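Local coordinates for ABC transporter sugar binding protein (Xanthomonas axonopodis pv. citri, PDB 3UOR) that probably binds maltose or related sugars in the periplasm and hands them to an ABC transporter for import, at residues F148-K151 with D152-R155; R178-G181 with P182-A186; N232-Q236 with G237-K241; W251-F255 with N256-A260; V269-F272 with K273-Q276. One frame throughout, in Å; residues are numbered along the deposited sequence.

Overall arrangement
All five contacts are local, and each lies at an end of a helix, within residues 148 to 276. Contact 1 starts a helix after strand 134-150, and contacts 2 to 5 end theirs. Contacts 1, 3 and 4 are partly buried, while contacts 2 and 5 lie at the surface. Contacts 1 and 4 reach the same sheet through neighbouring strands 134-150 and 259-264. Contacts 3 and 4 each have a Schellman motif with a glycine of positive phi. Salt bridges mark contacts 1 and 5. Contact 2 relies on a valine packed against an arginine, and on a water. Arg150 joins contact 1 to contact 4, and the Phe272 ring of contact 5 meets rings of both.

Contact 1: residues F148-K151 with D152-R155; sequences FYRK and DLLR
Arg150 and Asp152 form a salt bridge where strand 134-150 passes directly into helix 151-156. This is a strand-to-helix junction of the solute-binding protein fold, with Arg150 at the N-cap of the helix. The guanidinium meets the carboxylate side-on, one nitrogen to each oxygen. Arg150 NH2 makes a nearly straight bond of 2.8 Å to Asp152 OD2, which lies in the guanidinium plane. Arg150 NE reaches the syn lone pair of Asp152 OD1 at 3.1 Å, tilted out of that plane. The two flat groups are turned 37° against each other. The Arg150 chain makes this reach by bending at chi2 and chi3. Asp152 answers with CG placed between its own N and carbonyl carbon (chi1 54°). Its OD1 also takes a weak bond from Leu153 N. The start of the helix would probably favour the negative charge here.

The tight side is the buried one. Leu153 lies over one face of the guanidinium, with Leu153 CD1 3.6 Å from Arg150 CZ. Arg150 NH1 is held by Phe254 O, and Leu153 rests on Ala260. Leu154 CD2 meets the Tyr149 ring obliquely, 4.1 Å from Tyr149 CE2. Met162 also touches both of these side chains.

The outer side is looser. Lys151 CB points away from residues 152-155 overall. Exposed Arg155 brings one guanidinium face above Lys151 O. At the backbone, Leu154 N bonds to Arg150 O at 2.9 Å, and Arg155 N bonds to Lys151 O, also at 2.9 Å.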
# COMPACT_ATOMS: atom_id res chain seq x y z
N PHE A 148 3.24 -13.91 3.12
CA PHE A 148 2.41 -15.07 3.43
C PHE A 148 3.34 -16.26 3.31
O PHE A 148 4.14 -16.30 2.39
CB PHE A 148 1.27 -15.20 2.41
CG PHE A 148 0.20 -14.17 2.57
CD1 PHE A 148 -1.03 -14.49 3.14
CD2 PHE A 148 0.42 -12.86 2.19
CE1 PHE A 148 -2.01 -13.53 3.31
CE2 PHE A 148 -0.57 -11.89 2.37
CZ PHE A 148 -1.78 -12.23 2.92
N TYR A 149 3.24 -17.22 4.23
CA TYR A 149 4.17 -18.34 4.23
C TYR A 149 3.54 -19.66 4.63
O TYR A 149 2.58 -19.69 5.41
CB TYR A 149 5.37 -18.07 5.12
CG TYR A 149 5.08 -18.03 6.60
CD1 TYR A 149 4.48 -16.90 7.19
CD2 TYR A 149 5.39 -19.11 7.42
CE1 TYR A 149 4.21 -16.86 8.56
CE2 TYR A 149 5.13 -19.08 8.79
CZ TYR A 149 4.54 -17.95 9.35
OH TYR A 149 4.31 -17.93 10.70
N ARG A 150 4.08 -20.74 4.07
CA ARG A 150 3.72 -22.10 4.46
C ARG A 150 4.55 -22.52 5.67
O ARG A 150 5.77 -22.71 5.57
CB ARG A 150 3.96 -23.07 3.31
CG ARG A 150 3.02 -22.85 2.11
CD ARG A 150 1.76 -23.69 2.24
NE ARG A 150 2.07 -25.11 2.51
CZ ARG A 150 2.24 -26.03 1.56
NH1 ARG A 150 2.13 -25.70 0.28
NH2 ARG A 150 2.51 -27.29 1.89
N LYS A 151 3.89 -22.65 6.82
CA LYS A 151 4.55 -23.02 8.07
C LYS A 151 5.21 -24.39 7.98
O LYS A 151 6.36 -24.57 8.40
CB LYS A 151 3.56 -23.02 9.23
CG LYS A 151 3.00 -21.66 9.57
CD LYS A 151 2.05 -21.72 10.77
CE LYS A 151 1.46 -20.34 11.07
NZ LYS A 151 0.42 -20.36 12.13
N ASP A 152 4.48 -25.35 7.45
CA ASP A 152 5.01 -26.69 7.25
C ASP A 152 6.27 -26.67 6.38
O ASP A 152 7.29 -27.24 6.75
CB ASP A 152 3.94 -27.61 6.67
CG ASP A 152 3.31 -27.07 5.39
OD1 ASP A 152 3.45 -25.86 5.13
OD2 ASP A 152 2.68 -27.84 4.65
N LEU A 153 6.22 -25.99 5.24
CA LEU A 153 7.40 -25.93 4.36
C LEU A 153 8.58 -25.23 5.05
O LEU A 153 9.73 -25.59 4.84
CB LEU A 153 7.06 -25.24 3.04
CG LEU A 153 6.59 -26.11 1.86
CD1 LEU A 153 5.55 -27.12 2.30
CD2 LEU A 153 6.06 -25.28 0.68
N LEU A 154 8.28 -24.22 5.87
CA LEU A 154 9.32 -23.52 6.62
C LEU A 154 9.99 -24.46 7.62
O LEU A 154 11.23 -24.48 7.75
CB LEU A 154 8.72 -22.32 7.36
CG LEU A 154 9.71 -21.50 8.18
CD1 LEU A 154 10.74 -20.83 7.28
CD2 LEU A 154 8.96 -20.46 8.99
N ARG A 155 9.17 -25.23 8.32
CA ARG A 155 9.64 -26.22 9.30
C ARG A 155 10.44 -27.34 8.62
O ARG A 155 11.46 -27.79 9.15
CB ARG A 155 8.44 -26.79 10.10
CG ARG A 155 8.78 -28.00 11.00
CD ARG A 155 7.60 -28.40 11.89
NE ARG A 155 6.31 -28.13 11.28
CZ ARG A 155 5.49 -27.16 11.68
NH1 ARG A 155 5.84 -26.38 12.71
NH2 ARG A 155 4.31 -26.96 11.06

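Contact 2: residues R178-G181 with P182-A186; sequences RKVG and PDRYA
Val180 closes helix 166-180, and Gly181 leaves it with positive phi (95°) to start a type I beta turn that ends at Arg184. At these angles a CB would press on Val180 O, which accounts for the glycine. The turn folds Arg184 back beside the last helical residue. The two side chains cross at about a right angle. Arg184 CB lies 3.7 Å from Val180 CB. Further out, the Arg184 chain bends at chi3 (55°), and this lays one face of the guanidinium against the valine. Val180 CG1 sits over the rim of that face, 3.5 Å from Arg184 NH2. The other methyl, Val180 CG2, faces the backbone and comes 3.6 Å from Arg184 O. Arg184 CD also passes 3.5 Å from Val180 O.

That carbonyl is served by a water. The water donates to Val180 O at 2.8 Å and accepts from Asp183 N at the same distance of 2.8 Å, so it links the last helical carbonyl to the third residue of the turn. Outside the turn, Arg184 NE bonds to Gly257 O, and Lys177 NZ bonds to Arg184 O. Tyr185 meets the Tyr258 ring and makes a cation-pi contact with Lys177.

No direct hydrogen bond joins the two segments. The arginine therefore divides its roles. Its guanidinium face packs on a valine, while its N-H groups bond to partners beyond the turn, and a water makes the polar link between the backbones.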
# COMPACT_ATOMS: atom_id res chain seq x y z
N ARG A 178 17.00 -25.85 -1.38
CA ARG A 178 17.60 -27.19 -1.27
C ARG A 178 16.51 -28.24 -1.08
O ARG A 178 16.50 -29.26 -1.74
CB ARG A 178 18.59 -27.27 -0.11
CG ARG A 178 19.85 -26.45 -0.33
CD ARG A 178 20.93 -26.84 0.67
NE ARG A 178 20.59 -26.51 2.05
CZ ARG A 178 20.80 -25.33 2.62
NH1 ARG A 178 21.34 -24.33 1.91
NH2 ARG A 178 20.47 -25.13 3.89
N LYS A 179 15.59 -27.98 -0.16
CA LYS A 179 14.52 -28.94 0.11
C LYS A 179 13.59 -29.19 -1.08
O LYS A 179 13.24 -30.34 -1.35
CB LYS A 179 13.71 -28.50 1.32
CG LYS A 179 13.65 -29.53 2.42
CD LYS A 179 15.04 -29.86 2.92
CE LYS A 179 14.98 -30.94 3.98
NZ LYS A 179 16.34 -31.44 4.34
N VAL A 180 13.18 -28.14 -1.79
CA VAL A 180 12.11 -28.28 -2.79
C VAL A 180 12.61 -28.65 -4.19
O VAL A 180 11.84 -29.18 -5.00
CB VAL A 180 11.19 -27.03 -2.87
CG1 VAL A 180 10.44 -26.83 -1.56
CG2 VAL A 180 11.97 -25.77 -3.25
N GLY A 181 13.88 -28.39 -4.47
CA GLY A 181 14.47 -28.80 -5.72
C GLY A 181 14.47 -27.74 -6.82
O GLY A 181 14.06 -26.61 -6.59
N PRO A 182 14.92 -28.12 -8.02
CA PRO A 182 15.11 -27.17 -9.11
C PRO A 182 13.81 -26.64 -9.67
O PRO A 182 13.80 -25.53 -10.23
CB PRO A 182 15.82 -28.00 -10.19
CG PRO A 182 16.33 -29.22 -9.49
CD PRO A 182 15.38 -29.48 -8.37
N ASP A 183 12.73 -27.41 -9.56
CA ASP A 183 11.47 -27.03 -10.22
C ASP A 183 10.51 -26.28 -9.29
O ASP A 183 9.40 -25.93 -9.69
CB ASP A 183 10.78 -28.27 -10.81
CG ASP A 183 11.67 -29.04 -11.79
OD1 ASP A 183 12.37 -28.40 -12.61
OD2 ASP A 183 11.67 -30.30 -11.73
N ARG A 184 10.93 -26.04 -8.05
CA ARG A 184 10.10 -25.33 -7.09
C ARG A 184 10.91 -24.22 -6.43
O ARG A 184 12.14 -24.20 -6.52
CB ARG A 184 9.53 -26.29 -6.05
CG ARG A 184 8.68 -27.39 -6.66
CD ARG A 184 8.43 -28.52 -5.67
NE ARG A 184 7.84 -28.05 -4.43
CZ ARG A 184 7.81 -28.75 -3.30
NH1 ARG A 184 8.35 -29.95 -3.26
NH2 ARG A 184 7.25 -28.24 -2.20
N TYR A 185 10.22 -23.28 -5.78
CA TYR A 185 10.86 -22.03 -5.41
C TYR A 185 10.61 -21.65 -3.97
O TYR A 185 9.72 -22.19 -3.33
CB TYR A 185 10.38 -20.92 -6.35
CG TYR A 185 10.80 -21.19 -7.78
CD1 TYR A 185 12.00 -20.70 -8.28
CD2 TYR A 185 10.00 -21.95 -8.63
CE1 TYR A 185 12.40 -20.94 -9.58
CE2 TYR A 185 10.39 -22.21 -9.95
CZ TYR A 185 11.59 -21.71 -10.41
OH TYR A 185 12.00 -21.95 -11.71
N ALA A 186 11.42 -20.73 -3.46
CA ALA A 186 11.23 -20.25 -2.10
C ALA A 186 10.13 -19.18 -2.04
O ALA A 186 9.30 -19.20 -1.14
CB ALA A 186 12.54 -19.71 -1.54
O HOH W 1 11.95 -29.37 -7.78

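Contact 3: residues N232-Q236 with G237-K241; sequences NMYQQ and GWAPK
Asn232 brings ND2 to the six-membered ring of Trp238, 3.4 Å from Trp238 CZ3, with amide and ring planes almost perpendicular (88°). Asn232 OD1 accepts a straight bond (175°) from Gln236 NE2, which fixes the amide. Met233 lays CG 4.1 Å from Trp238 CE3. Met233 O takes two N-H groups: Trp238 N at 2.9 Å and Ala239 N at 3.0 Å. The next carbonyl, Tyr234 O, accepts Gly237 N at 3.0 Å. The bonds of Trp238 N to Met233 O and of Gly237 N to Tyr234 O, with positive phi at Gly237, make a Schellman motif that ends helix 221-235. The Tyr234 ring carries Ala239 CB over one face, in a CH-pi contact. Pro240 O lies at the ring edge, 3.3 Å from Tyr234 CE1. The Tyr234 hydroxyl bonds to Met189 O, and a water bridges Tyr234 O and Ala239 O. A chi2 of -46° turns the Gln235 amide toward Lys241. Lys241 NZ donates to Gln235 OE1 at 2.8 Å on the exposed side. Gln236 runs alongside Trp238, pointing the same way, and its CB sits over the five-membered ring, 3.4 Å from Trp238 CE2.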
# COMPACT_ATOMS: atom_id res chain seq x y z
N ASN A 232 18.97 -10.54 -6.86
CA ASN A 232 19.65 -11.75 -6.39
C ASN A 232 18.70 -12.94 -6.18
O ASN A 232 19.07 -14.07 -6.44
CB ASN A 232 20.42 -11.48 -5.10
CG ASN A 232 21.25 -12.67 -4.66
OD1 ASN A 232 22.17 -13.09 -5.36
ND2 ASN A 232 20.94 -13.22 -3.50
N MET A 233 17.48 -12.68 -5.72
CA MET A 233 16.53 -13.77 -5.45
C MET A 233 16.16 -14.53 -6.72
O MET A 233 15.96 -15.73 -6.69
CB MET A 233 15.25 -13.23 -4.80
CG MET A 233 15.46 -12.58 -3.42
SD MET A 233 13.88 -12.29 -2.58
CE MET A 233 14.30 -10.78 -1.72
N TYR A 234 16.01 -13.83 -7.84
CA TYR A 234 15.74 -14.54 -9.08
C TYR A 234 16.98 -15.26 -9.59
O TYR A 234 16.88 -16.39 -10.06
CB TYR A 234 15.23 -13.60 -10.17
CG TYR A 234 13.99 -12.85 -9.78
CD1 TYR A 234 12.72 -13.32 -10.11
CD2 TYR A 234 14.08 -11.68 -9.04
CE1 TYR A 234 11.59 -12.61 -9.74
CE2 TYR A 234 12.97 -10.97 -8.66
CZ TYR A 234 11.73 -11.44 -9.00
OH TYR A 234 10.64 -10.69 -8.62
N GLN A 235 18.14 -14.63 -9.48
CA GLN A 235 19.35 -15.22 -10.03
C GLN A 235 19.79 -16.44 -9.23
O GLN A 235 20.47 -17.31 -9.78
CB GLN A 235 20.49 -14.21 -10.21
CG GLN A 235 20.16 -12.93 -11.00
CD GLN A 235 19.38 -13.16 -12.28
OE1 GLN A 235 19.41 -14.24 -12.85
NE2 GLN A 235 18.69 -12.14 -12.74
N GLN A 236 19.43 -16.51 -7.95
CA GLN A 236 19.78 -17.70 -7.15
C GLN A 236 18.77 -18.82 -7.39
O GLN A 236 18.97 -19.95 -6.98
CB GLN A 236 19.85 -17.40 -5.65
CG GLN A 236 20.83 -16.33 -5.25
CD GLN A 236 22.25 -16.74 -5.51
OE1 GLN A 236 22.56 -17.93 -5.65
NE2 GLN A 236 23.14 -15.76 -5.59
N GLY A 237 17.67 -18.50 -8.06
CA GLY A 237 16.61 -19.47 -8.28
C GLY A 237 15.68 -19.56 -7.08
O GLY A 237 14.94 -20.54 -6.94
N TRP A 238 15.71 -18.55 -6.20
CA TRP A 238 14.82 -18.55 -5.03
C TRP A 238 13.42 -18.12 -5.46
O TRP A 238 12.42 -18.68 -4.99
CB TRP A 238 15.34 -17.64 -3.91
CG TRP A 238 16.68 -18.05 -3.40
CD1 TRP A 238 17.21 -19.30 -3.42
CD2 TRP A 238 17.66 -17.21 -2.77
NE1 TRP A 238 18.46 -19.29 -2.85
CE2 TRP A 238 18.76 -18.02 -2.45
CE3 TRP A 238 17.70 -15.85 -2.45
CZ2 TRP A 238 19.91 -17.51 -1.83
CZ3 TRP A 238 18.84 -15.34 -1.84
CH2 TRP A 238 19.93 -16.17 -1.54
N ALA A 239 13.37 -17.15 -6.37
CA ALA A 239 12.13 -16.65 -6.93
C ALA A 239 12.08 -16.93 -8.43
O ALA A 239 13.01 -16.60 -9.14
CB ALA A 239 12.05 -15.17 -6.72
N PRO A 240 10.96 -17.50 -8.91
CA PRO A 240 10.80 -17.78 -10.34
C PRO A 240 10.73 -16.50 -11.16
O PRO A 240 10.22 -15.48 -10.69
CB PRO A 240 9.45 -18.51 -10.41
CG PRO A 240 8.68 -17.98 -9.20
CD PRO A 240 9.74 -17.82 -8.13
N LYS A 241 11.24 -16.57 -12.38
CA LYS A 241 11.23 -15.42 -13.27
C LYS A 241 9.92 -15.38 -14.06
O LYS A 241 9.90 -15.69 -15.25
CB LYS A 241 12.44 -15.48 -14.21
CG LYS A 241 13.76 -15.27 -13.48
CD LYS A 241 14.94 -15.31 -14.43
CE LYS A 241 16.24 -15.12 -13.67
NZ LYS A 241 17.45 -15.23 -14.54
O HOH W 2 14.73 -18.01 -10.94

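Contact 4: residues W251-F255 with N256-A260; sequences WYEFF and NGYYA
With chi1 at 40°, the Tyr259 ring folds back over the chain against Glu253 and Phe254. A kink at the CB-CG bond of Glu253 (chi2 -69°) sets its carboxylate beside Tyr258.

The Tyr259 ring has the backbone of Glu253 over one face. Tyr259 OH lies 3.3 Å from Glu253 CB, and its own bond goes to Val250 O. Tyr259 CE2 is 3.9 Å from Phe254 CB. The ring is thus packed along the helix flank and tied to the helix start by its hydroxyl.

Glu253 and Tyr258 lie side by side and point the same way. Carboxylate and ring are 37° apart, and Glu253 OE2 is 3.6 Å from Tyr258 CB. The other oxygen, OE1, bonds to Ser248 OG. On the buried side, Phe254 CE1 comes 3.6 Å from Ala260 O. Phe254 CD2 also sits over the rim of one face of the Phe255 ring. Phe255 in turn meets Trp284 edge-to-face. Asn256 is exposed, and its backbone N makes a weak bond to Tyr252 O.

The chain then turns at Gly257, which has positive phi. Gly257 N bonds to Phe254 O at 3.1 Å, and Tyr258 N bonds to Glu253 O at 3.0 Å. This pair of bonds is the Schellman motif. It ends helix 250-256 and starts the chain into strand 259-264, which pairs antiparallel with strand 134-150.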
# COMPACT_ATOMS: atom_id res chain seq x y z
N TRP A 251 -3.09 -18.73 -5.15
CA TRP A 251 -3.48 -19.43 -3.93
C TRP A 251 -3.24 -20.94 -4.03
O TRP A 251 -2.69 -21.55 -3.11
CB TRP A 251 -4.92 -19.09 -3.54
CG TRP A 251 -5.12 -17.61 -3.54
CD1 TRP A 251 -4.57 -16.71 -2.66
CD2 TRP A 251 -5.89 -16.84 -4.47
NE1 TRP A 251 -4.96 -15.43 -2.99
CE2 TRP A 251 -5.77 -15.48 -4.09
CE3 TRP A 251 -6.68 -17.17 -5.58
CZ2 TRP A 251 -6.42 -14.46 -4.77
CZ3 TRP A 251 -7.31 -16.15 -6.26
CH2 TRP A 251 -7.18 -14.81 -5.85
N TYR A 252 -3.62 -21.54 -5.14
CA TYR A 252 -3.41 -22.97 -5.30
C TYR A 252 -1.94 -23.35 -5.43
O TYR A 252 -1.50 -24.31 -4.81
CB TYR A 252 -4.26 -23.53 -6.44
CG TYR A 252 -5.72 -23.47 -6.09
CD1 TYR A 252 -6.19 -24.02 -4.89
CD2 TYR A 252 -6.65 -22.85 -6.93
CE1 TYR A 252 -7.52 -23.96 -4.54
CE2 TYR A 252 -7.99 -22.79 -6.59
CZ TYR A 252 -8.42 -23.35 -5.39
OH TYR A 252 -9.74 -23.30 -5.05
N GLU A 253 -1.18 -22.58 -6.20
CA GLU A 253 0.26 -22.81 -6.29
C GLU A 253 0.92 -22.77 -4.91
O GLU A 253 1.79 -23.59 -4.60
CB GLU A 253 0.92 -21.81 -7.24
CG GLU A 253 0.47 -21.94 -8.69
CD GLU A 253 0.95 -23.22 -9.36
OE1 GLU A 253 1.05 -23.22 -10.61
OE2 GLU A 253 1.24 -24.22 -8.66
N PHE A 254 0.48 -21.82 -4.09
CA PHE A 254 0.98 -21.68 -2.73
C PHE A 254 0.69 -22.94 -1.92
O PHE A 254 1.60 -23.53 -1.33
CB PHE A 254 0.34 -20.44 -2.09
CG PHE A 254 0.68 -20.22 -0.63
CD1 PHE A 254 1.79 -19.48 -0.27
CD2 PHE A 254 -0.16 -20.68 0.37
CE1 PHE A 254 2.07 -19.23 1.08
CE2 PHE A 254 0.12 -20.45 1.72
CZ PHE A 254 1.23 -19.72 2.07
N PHE A 255 -0.57 -23.37 -1.93
CA PHE A 255 -0.96 -24.58 -1.19
C PHE A 255 -0.47 -25.87 -1.87
O PHE A 255 -0.47 -26.94 -1.26
CB PHE A 255 -2.47 -24.61 -0.98
CG PHE A 255 -2.98 -23.59 0.01
CD1 PHE A 255 -2.46 -23.53 1.29
CD2 PHE A 255 -3.97 -22.70 -0.35
CE1 PHE A 255 -2.91 -22.59 2.19
CE2 PHE A 255 -4.43 -21.76 0.56
CZ PHE A 255 -3.91 -21.71 1.82
N ASN A 256 -0.05 -25.76 -3.12
CA ASN A 256 0.55 -26.87 -3.83
C ASN A 256 2.05 -26.97 -3.58
O ASN A 256 2.67 -27.95 -3.97
CB ASN A 256 0.29 -26.77 -5.33
CG ASN A 256 -1.05 -27.35 -5.73
OD1 ASN A 256 -1.59 -28.21 -5.02
ND2 ASN A 256 -1.59 -26.90 -6.86
N GLY A 257 2.62 -25.95 -2.94
CA GLY A 257 4.03 -26.00 -2.59
C GLY A 257 4.98 -25.57 -3.70
O GLY A 257 6.19 -25.76 -3.57
N TYR A 258 4.46 -24.99 -4.77
CA TYR A 258 5.30 -24.44 -5.84
C TYR A 258 6.25 -23.37 -5.31
O TYR A 258 7.34 -23.15 -5.86
CB TYR A 258 4.44 -23.89 -6.99
CG TYR A 258 5.22 -23.39 -8.21
CD1 TYR A 258 6.27 -24.13 -8.75
CD2 TYR A 258 4.88 -22.19 -8.84
CE1 TYR A 258 6.98 -23.67 -9.87
CE2 TYR A 258 5.58 -21.73 -9.96
CZ TYR A 258 6.62 -22.47 -10.47
OH TYR A 258 7.30 -22.01 -11.57
N TYR A 259 5.84 -22.68 -4.25
CA TYR A 259 6.70 -21.73 -3.56
C TYR A 259 6.23 -21.61 -2.12
O TYR A 259 5.04 -21.71 -1.85
CB TYR A 259 6.70 -20.36 -4.26
CG TYR A 259 5.34 -19.93 -4.76
CD1 TYR A 259 4.98 -20.12 -6.09
CD2 TYR A 259 4.42 -19.34 -3.92
CE1 TYR A 259 3.76 -19.74 -6.56
CE2 TYR A 259 3.18 -18.95 -4.37
CZ TYR A 259 2.86 -19.16 -5.70
OH TYR A 259 1.62 -18.77 -6.17
N ALA A 260 7.18 -21.38 -1.21
CA ALA A 260 6.89 -21.32 0.22
C ALA A 260 6.38 -19.96 0.71
O ALA A 260 5.54 -19.89 1.64
CB ALA A 260 8.14 -21.72 1.00

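Contact 5: residues V269-F272 with K273-Q276; sequences VREF and KLRQ
Glu271 and Arg275 lie side by side, one turn apart on helix 267-275, and form a salt bridge. Arg275 NH1 donates to Glu271 OE1 at 2.8 Å, on the anti side of the carboxylate. The same nitrogen also donates to the backbone Glu271 O at 3.0 Å, and that oxygen lies in the guanidinium plane. One residue therefore holds NH1 twice. Carboxylate and guanidinium are 54° apart, so this is not a flat two-pronged pair. Glu271 folds back at chi2 (-53°), while Arg275 stays extended from CG to NE and turns its head at chi4 (65°).

Next comes the backbone. Lys273 N bonds to Val269 O and Leu274 N to Arg270 O, each at 3.0 Å. At the last turn, Arg275 N bonds to Phe272 O at 3.1 Å, three residues back, and only weakly to Glu271 O. Gln276, which leaves the helix, makes a weak bond of 2.8 Å from its N to Phe272 O. Lys273 runs beside Val269, with Val269 CG1 3.9 Å from Lys273 CE. Lys273 NZ lies 4.7 Å from Arg270 NH1, and these like charges would probably repel mildly.

Farther out, Trp251 of helix 250-256 makes a cation-pi contact with Arg275 and also touches Glu271. Gln276 OE1 bonds to Trp284 NE1. The buried Phe272 ring meets Trp251 and Phe254 of helix 250-256, Phe148 of strand 134-150 and Trp284 of strand 284-287. The helix thus packs one face on a helix and two strands, while Lys273 and Leu274 lie exposed.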
# COMPACT_ATOMS: atom_id res chain seq x y z
N VAL A 269 -5.59 -12.52 2.71
CA VAL A 269 -5.84 -13.32 3.90
C VAL A 269 -7.13 -14.11 3.69
O VAL A 269 -7.15 -15.34 3.83
CB VAL A 269 -5.89 -12.48 5.19
CG1 VAL A 269 -6.38 -13.32 6.39
CG2 VAL A 269 -4.52 -11.90 5.48
N ARG A 270 -8.19 -13.41 3.30
CA ARG A 270 -9.48 -14.07 3.04
C ARG A 270 -9.39 -15.10 1.93
O ARG A 270 -9.89 -16.21 2.07
CB ARG A 270 -10.57 -13.05 2.72
CG ARG A 270 -11.97 -13.65 2.76
CD ARG A 270 -13.08 -12.60 2.61
NE ARG A 270 -12.95 -11.45 3.52
CZ ARG A 270 -12.71 -11.52 4.83
NH1 ARG A 270 -12.56 -12.70 5.43
NH2 ARG A 270 -12.63 -10.40 5.54
N GLU A 271 -8.74 -14.73 0.83
CA GLU A 271 -8.63 -15.61 -0.32
C GLU A 271 -7.93 -16.91 0.01
O GLU A 271 -8.35 -17.97 -0.47
CB GLU A 271 -7.93 -14.90 -1.47
CG GLU A 271 -8.67 -13.64 -1.88
CD GLU A 271 -10.13 -13.93 -2.17
OE1 GLU A 271 -10.43 -14.97 -2.79
OE2 GLU A 271 -10.99 -13.11 -1.78
N PHE A 272 -6.87 -16.85 0.81
CA PHE A 272 -6.18 -18.08 1.20
C PHE A 272 -7.07 -18.89 2.14
O PHE A 272 -7.10 -20.12 2.06
CB PHE A 272 -4.85 -17.78 1.92
CG PHE A 272 -3.70 -17.47 1.00
CD1 PHE A 272 -3.14 -18.44 0.20
CD2 PHE A 272 -3.15 -16.20 0.97
CE1 PHE A 272 -2.07 -18.16 -0.63
CE2 PHE A 272 -2.08 -15.91 0.13
CZ PHE A 272 -1.54 -16.88 -0.65
N LYS A 273 -7.76 -18.21 3.04
CA LYS A 273 -8.66 -18.90 3.96
C LYS A 273 -9.65 -19.74 3.17
O LYS A 273 -9.88 -20.91 3.50
CB LYS A 273 -9.42 -17.91 4.83
CG LYS A 273 -8.69 -17.43 6.07
CD LYS A 273 -9.55 -16.41 6.81
CE LYS A 273 -8.87 -15.84 8.05
NZ LYS A 273 -9.50 -14.53 8.47
N LEU A 274 -10.22 -19.16 2.12
CA LEU A 274 -11.24 -19.85 1.33
C LEU A 274 -10.72 -21.09 0.60
O LEU A 274 -11.46 -22.04 0.37
CB LEU A 274 -11.85 -18.90 0.31
CG LEU A 274 -12.71 -17.75 0.82
CD1 LEU A 274 -13.31 -17.03 -0.37
CD2 LEU A 274 -13.80 -18.27 1.74
N ARG A 275 -9.45 -21.08 0.23
CA ARG A 275 -8.91 -22.14 -0.61
C ARG A 275 -8.01 -23.10 0.16
O ARG A 275 -7.52 -24.09 -0.37
CB ARG A 275 -8.19 -21.54 -1.82
CG ARG A 275 -9.09 -20.60 -2.63
CD ARG A 275 -8.31 -19.91 -3.72
NE ARG A 275 -9.20 -19.19 -4.63
CZ ARG A 275 -9.94 -18.16 -4.27
NH1 ARG A 275 -9.90 -17.71 -3.02
NH2 ARG A 275 -10.74 -17.57 -5.15
N GLN A 276 -7.80 -22.77 1.42
CA GLN A 276 -7.11 -23.62 2.39
C GLN A 276 -7.62 -25.06 2.28
O GLN A 276 -8.73 -25.37 2.72
CB GLN A 276 -7.45 -23.05 3.76
CG GLN A 276 -6.69 -23.54 4.96
CD GLN A 276 -7.08 -22.71 6.18
OE1 GLN A 276 -6.27 -22.49 7.09
NE2 GLN A 276 -8.31 -22.23 6.19